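Local coordinates for avidin (Gallus gallus, PDB 4U46), which binds biotin in the parent protein and, in this engineered form, probably serves as an artificial receptor for other small molecules such as sterols, at residues A[35-40]-A[68-73]; A[88-91]-A[95-98]. All blocks are in the same frame, centred on the assembly; numbering follows the deposited sequence.

Interaction 1 of 2, residues A[35-40]-A[68-73]. Unlike the reference sequence in segment 35-40: A39 (reference Thr), T40 (reference Ala).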
loop_
_atom_site.group_PDB
_atom_site.type_symbol
_atom_site.label_atom_id
_atom_site.label_comp_id
_atom_site.label_asym_id
_atom_site.label_seq_id
_atom_site.Cartn_x
_atom_site.Cartn_y
_atom_site.Cartn_z
ATOM N N GLY A 35 -16.051 14.015 -12.155
ATOM C CA GLY A 35 -16.784 14.520 -11.025
ATOM C C GLY A 35 -15.960 15.508 -10.269
ATOM O O GLY A 35 -14.982 16.052 -10.801
ATOM N N THR A 36 -16.342 15.708 -9.018
ATOM C CA THR A 36 -15.703 16.667 -8.160
ATOM C C THR A 36 -15.550 16.104 -6.775
ATOM O O THR A 36 -16.454 15.455 -6.243
ATOM C CB THR A 36 -16.509 17.990 -8.140
ATOM O OG1 THR A 36 -16.638 18.464 -9.492
ATOM C CG2 THR A 36 -15.764 19.072 -7.349
ATOM N N TYR A 37 -14.365 16.288 -6.225
ATOM C CA TYR A 37 -14.050 15.874 -4.876
ATOM C C TYR A 37 -14.018 17.121 -3.963
ATOM O O TYR A 37 -13.320 18.069 -4.236
ATOM C CB TYR A 37 -12.692 15.179 -4.848
ATOM C CG TYR A 37 -12.532 14.212 -3.681
ATOM C CD1 TYR A 37 -12.199 14.652 -2.413
ATOM C CD2 TYR A 37 -12.727 12.842 -3.866
ATOM C CE1 TYR A 37 -12.031 13.758 -1.355
ATOM C CE2 TYR A 37 -12.580 11.961 -2.820
ATOM C CZ TYR A 37 -12.253 12.416 -1.570
ATOM O OH TYR A 37 -12.104 11.488 -0.569
ATOM N N ILE A 38 -14.801 17.096 -2.898
ATOM C CA ILE A 38 -14.941 18.224 -2.004
ATOM C C ILE A 38 -14.505 17.808 -0.629
ATOM O O ILE A 38 -15.043 16.851 -0.063
ATOM C CB ILE A 38 -16.422 18.694 -1.990
ATOM C CG1 ILE A 38 -16.829 19.198 -3.377
ATOM C CG2 ILE A 38 -16.662 19.778 -0.943
ATOM C CD1 ILE A 38 -17.581 18.180 -4.204
ATOM N N ALA A 39 -13.523 18.523 -0.084
ATOM C CA ALA A 39 -12.971 18.221 1.234
ATOM C C ALA A 39 -12.780 19.493 2.068
ATOM O O ALA A 39 -12.694 20.620 1.520
ATOM C CB ALA A 39 -11.632 17.518 1.081
ATOM N N THR A 40 -12.705 19.312 3.389
ATOM C CA THR A 40 -12.357 20.419 4.306
ATOM C C THR A 40 -10.860 20.464 4.415
ATOM O O THR A 40 -10.228 19.421 4.544
ATOM C CB THR A 40 -12.849 20.209 5.755
ATOM O OG1 THR A 40 -12.098 19.147 6.371
ATOM C CG2 THR A 40 -14.339 19.902 5.812
ATOM N N PHE A 68 -13.633 0.038 -10.011
ATOM C CA PHE A 68 -13.375 1.340 -10.598
ATOM C C PHE A 68 -12.086 1.929 -10.078
ATOM O O PHE A 68 -11.478 1.442 -9.086
ATOM C CB PHE A 68 -14.518 2.275 -10.294
ATOM C CG PHE A 68 -14.680 2.519 -8.836
ATOM C CD1 PHE A 68 -13.974 3.542 -8.206
ATOM C CD2 PHE A 68 -15.522 1.727 -8.085
ATOM C CE1 PHE A 68 -14.081 3.735 -6.834
ATOM C CE2 PHE A 68 -15.668 1.955 -6.722
ATOM C CZ PHE A 68 -14.928 2.939 -6.100
ATOM N N GLY A 69 -11.626 2.950 -10.809
ATOM C CA GLY A 69 -10.536 3.806 -10.357
ATOM C C GLY A 69 -10.741 5.269 -10.762
ATOM O O GLY A 69 -11.449 5.550 -11.702
ATOM N N PHE A 70 -10.158 6.207 -10.015
ATOM C CA PHE A 70 -10.100 7.575 -10.434
ATOM C C PHE A 70 -8.893 8.292 -9.823
ATOM O O PHE A 70 -8.289 7.861 -8.825
ATOM C CB PHE A 70 -11.421 8.347 -10.166
ATOM C CG PHE A 70 -11.881 8.372 -8.683
ATOM C CD1 PHE A 70 -11.445 9.376 -7.807
ATOM C CD2 PHE A 70 -12.808 7.452 -8.223
ATOM C CE1 PHE A 70 -11.883 9.403 -6.464
ATOM C CE2 PHE A 70 -13.299 7.523 -6.913
ATOM C CZ PHE A 70 -12.823 8.500 -6.045
ATOM N N THR A 71 -8.581 9.418 -10.435
ATOM C CA THR A 71 -7.502 10.301 -10.083
ATOM C C THR A 71 -8.131 11.659 -9.717
ATOM O O THR A 71 -9.013 12.198 -10.454
ATOM C CB THR A 71 -6.570 10.540 -11.305
ATOM O OG1 THR A 71 -6.061 9.320 -11.807
ATOM C CG2 THR A 71 -5.383 11.421 -10.929
ATOM N N VAL A 72 -7.756 12.158 -8.535
ATOM C CA VAL A 72 -8.114 13.489 -8.086
ATOM C C VAL A 72 -6.904 14.402 -8.341
ATOM O O VAL A 72 -5.795 14.184 -7.814
ATOM C CB VAL A 72 -8.476 13.558 -6.605
ATOM C CG1 VAL A 72 -8.937 14.975 -6.259
ATOM C CG2 VAL A 72 -9.550 12.549 -6.239
ATOM N N ASN A 73 -7.107 15.400 -9.159
ATOM C CA ASN A 73 -6.028 16.310 -9.538
ATOM C C ASN A 73 -6.187 17.581 -8.668
ATOM O O ASN A 73 -6.950 18.493 -8.997
ATOM C CB ASN A 73 -6.080 16.591 -11.031
ATOM C CG ASN A 73 -4.876 17.383 -11.524
ATOM O OD1 ASN A 73 -3.901 17.618 -10.802
ATOM N ND2 ASN A 73 -4.960 17.823 -12.753
#
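Y37 meets V72 and F70 on the inner wall of the barrel, over strand 48-57, which separates the two segments in the sheet; the CA atoms of Y37 and V72 are 7.2 Å apart. Its CB already touches the far strand: V72 CG1 lies 4.0 Å from Y37 CB. With CG anti to the backbone N (chi1 -155°), the ring is carried past the valine, so that V72 CG2 stands 4.0 Å from Y37 CD2. The two valine methyls thus divide the tyrosine between them, one at the root and one on the ring, and the two side chains cross at about a right angle. Further over, F70 CE1 comes obliquely to Y37 CD2 at 4.4 Å, while V72 CG2 sits in plane at the edge of the F70 ring. At its tip, Y37 OH leaves this apolar patch and is hydrogen-bonded to H20 ND1, which probably helps hold the ring in place. F83 of the next strand stacks on F70 and also meets the Y37 ring. The contact belongs to the apolar interior lining of the closed, antiparallel eight-stranded barrel of the avidin family, whose open end holds the ligand pocket; Y37 probably lines it.

Interaction 2 of 2, residues A[88-91]-A[95-98]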
loop_
_atom_site.group_PDB
_atom_site.type_symbol
_atom_site.label_atom_id
_atom_site.label_comp_id
_atom_site.label_asym_id
_atom_site.label_seq_id
_atom_site.Cartn_x
_atom_site.Cartn_y
_atom_site.Cartn_z
ATOM N N PHE A 88 -20.280 -1.945 -4.093
ATOM C CA PHE A 88 -21.009 -3.083 -3.560
ATOM C C PHE A 88 -22.450 -2.724 -3.228
ATOM O O PHE A 88 -22.735 -1.563 -2.883
ATOM C CB PHE A 88 -20.385 -3.576 -2.272
ATOM C CG PHE A 88 -19.088 -4.291 -2.443
ATOM C CD1 PHE A 88 -19.049 -5.575 -2.967
ATOM C CD2 PHE A 88 -17.901 -3.706 -2.033
ATOM C CE1 PHE A 88 -17.852 -6.243 -3.132
ATOM C CE2 PHE A 88 -16.683 -4.363 -2.209
ATOM C CZ PHE A 88 -16.667 -5.642 -2.737
ATOM N N ILE A 89 -23.346 -3.704 -3.383
ATOM C CA ILE A 89 -24.639 -3.708 -2.665
ATOM C C ILE A 89 -24.424 -4.448 -1.343
ATOM O O ILE A 89 -24.052 -5.591 -1.338
ATOM C CB ILE A 89 -25.739 -4.431 -3.492
ATOM C CG1 ILE A 89 -25.813 -3.886 -4.916
ATOM C CG2 ILE A 89 -27.093 -4.345 -2.787
ATOM C CD1 ILE A 89 -26.052 -2.419 -4.988
ATOM N N ASP A 90 -24.579 -3.775 -0.224
ATOM C CA ASP A 90 -24.312 -4.371 1.081
ATOM C C ASP A 90 -25.471 -5.276 1.457
ATOM O O ASP A 90 -26.504 -5.278 0.785
ATOM C CB ASP A 90 -24.197 -3.273 2.117
ATOM C CG ASP A 90 -23.370 -3.663 3.343
ATOM O OD1 ASP A 90 -23.083 -4.864 3.642
ATOM O OD2 ASP A 90 -23.026 -2.690 4.039
ATOM N N ARG A 91 -25.318 -5.986 2.567
ATOM C CA ARG A 91 -26.334 -6.949 3.003
ATOM C C ARG A 91 -27.701 -6.245 3.271
ATOM O O ARG A 91 -28.757 -6.822 3.099
ATOM C CB ARG A 91 -25.776 -7.821 4.158
ATOM C CG ARG A 91 -26.673 -7.944 5.367
ATOM C CD ARG A 91 -26.704 -9.331 6.035
ATOM N NE ARG A 91 -27.920 -10.096 5.686
ATOM C CZ ARG A 91 -28.046 -11.411 5.843
ATOM N NH1 ARG A 91 -27.046 -12.125 6.347
ATOM N NH2 ARG A 91 -29.163 -12.022 5.477
ATOM N N GLU A 95 -25.980 0.804 -1.328
ATOM C CA GLU A 95 -24.732 0.863 -2.107
ATOM C C GLU A 95 -23.609 1.401 -1.240
ATOM O O GLU A 95 -23.784 2.383 -0.555
ATOM C CB GLU A 95 -24.891 1.786 -3.321
ATOM C CG GLU A 95 -25.829 1.268 -4.392
ATOM C CD GLU A 95 -26.278 2.385 -5.307
ATOM O OE1 GLU A 95 -27.017 3.265 -4.803
ATOM O OE2 GLU A 95 -25.879 2.409 -6.494
ATOM N N VAL A 96 -22.444 0.774 -1.297
ATOM C CA VAL A 96 -21.281 1.254 -0.614
ATOM C C VAL A 96 -20.014 1.139 -1.503
ATOM O O VAL A 96 -19.807 0.130 -2.187
ATOM C CB VAL A 96 -21.080 0.500 0.711
ATOM C CG1 VAL A 96 -20.966 -0.959 0.498
ATOM C CG2 VAL A 96 -19.850 0.973 1.419
ATOM N N LEU A 97 -19.240 2.211 -1.555
ATOM C CA LEU A 97 -17.933 2.181 -2.218
ATOM C C LEU A 97 -16.848 1.877 -1.212
ATOM O O LEU A 97 -16.610 2.647 -0.280
ATOM C CB LEU A 97 -17.665 3.496 -2.922
ATOM C CG LEU A 97 -18.759 4.126 -3.780
ATOM C CD1 LEU A 97 -18.149 5.352 -4.467
ATOM C CD2 LEU A 97 -19.205 3.116 -4.798
ATOM N N LYS A 98 -16.208 0.719 -1.362
ATOM C CA LYS A 98 -15.062 0.370 -0.570
ATOM C C LYS A 98 -13.845 0.699 -1.426
ATOM O O LYS A 98 -13.745 0.141 -2.527
ATOM C CB LYS A 98 -15.042 -1.127 -0.260
ATOM C CG LYS A 98 -16.302 -1.632 0.433
ATOM C CD LYS A 98 -16.364 -1.265 1.885
ATOM C CE LYS A 98 -16.075 -2.441 2.806
ATOM N NZ LYS A 98 -14.616 -2.570 3.084
#
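The beta hairpin of strands 80-89 and 95-104 is joined here, next to its turn, where F88 and V96 form an antiparallel hydrogen-bonded pair. Both bonds are nearly straight: F88 N gives its hydrogen to V96 O at 2.9 Å, and V96 N returns one to F88 O at 2.8 Å. The same F88 O also takes a CA-H...O contact from E95 CA at 3.2 Å. On the face that carries F88 and V96, F88 CB rests on V96 CG1 at 3.9 Å. With CG anti to the carbonyl carbon (chi1 -73°), the F88 ring lies against K98, whose CG meets its edge near the plane, 3.6 Å from F88 CD2. Beyond CG the lysine bends repeatedly and its end turns away from F88, bringing NZ into a salt bridge with D113 of the second subunit.

On the other face, I89 and E95 are a non-hydrogen-bonded pair with side chains side by side; I89 CD1 touches E95 CG at 3.7 Å. The extended glutamate carries its carboxylate on to R126, a salt bridge, and to the backbone N of S9. At the turn, D90 OD1 accepts R91 N at 2.7 Å, on the anti side of the carboxylate and 31° out of its plane. Strand 117-126 flanks 95-104 on its other side, bonding L97 to F124, while I110 of the second subunit packs on D90 and V96.

The two contacts belong to one barrel but differ in kind: interaction 1 joins next-but-one strands by side chains alone, on the inner wall, whereas interaction 2 joins neighbouring strands through their backbones. Their centres are 19 Å apart. Strands 67-73 and 80-89, consecutive in the chain and adjacent in the sheet, link the two, and F68 CE2 lies 4.2 Å from L97 CD2. Both border the second subunit, through T71 and N73 in interaction 1 and through F88, D90, V96 and K98 in interaction 2. In avidins the ligand pocket opens at one end of this barrel; interaction 1, about 5 Å from the chain centre, is consistent with Y37 lining it, while interaction 2 lies farther out, at about 15 Å.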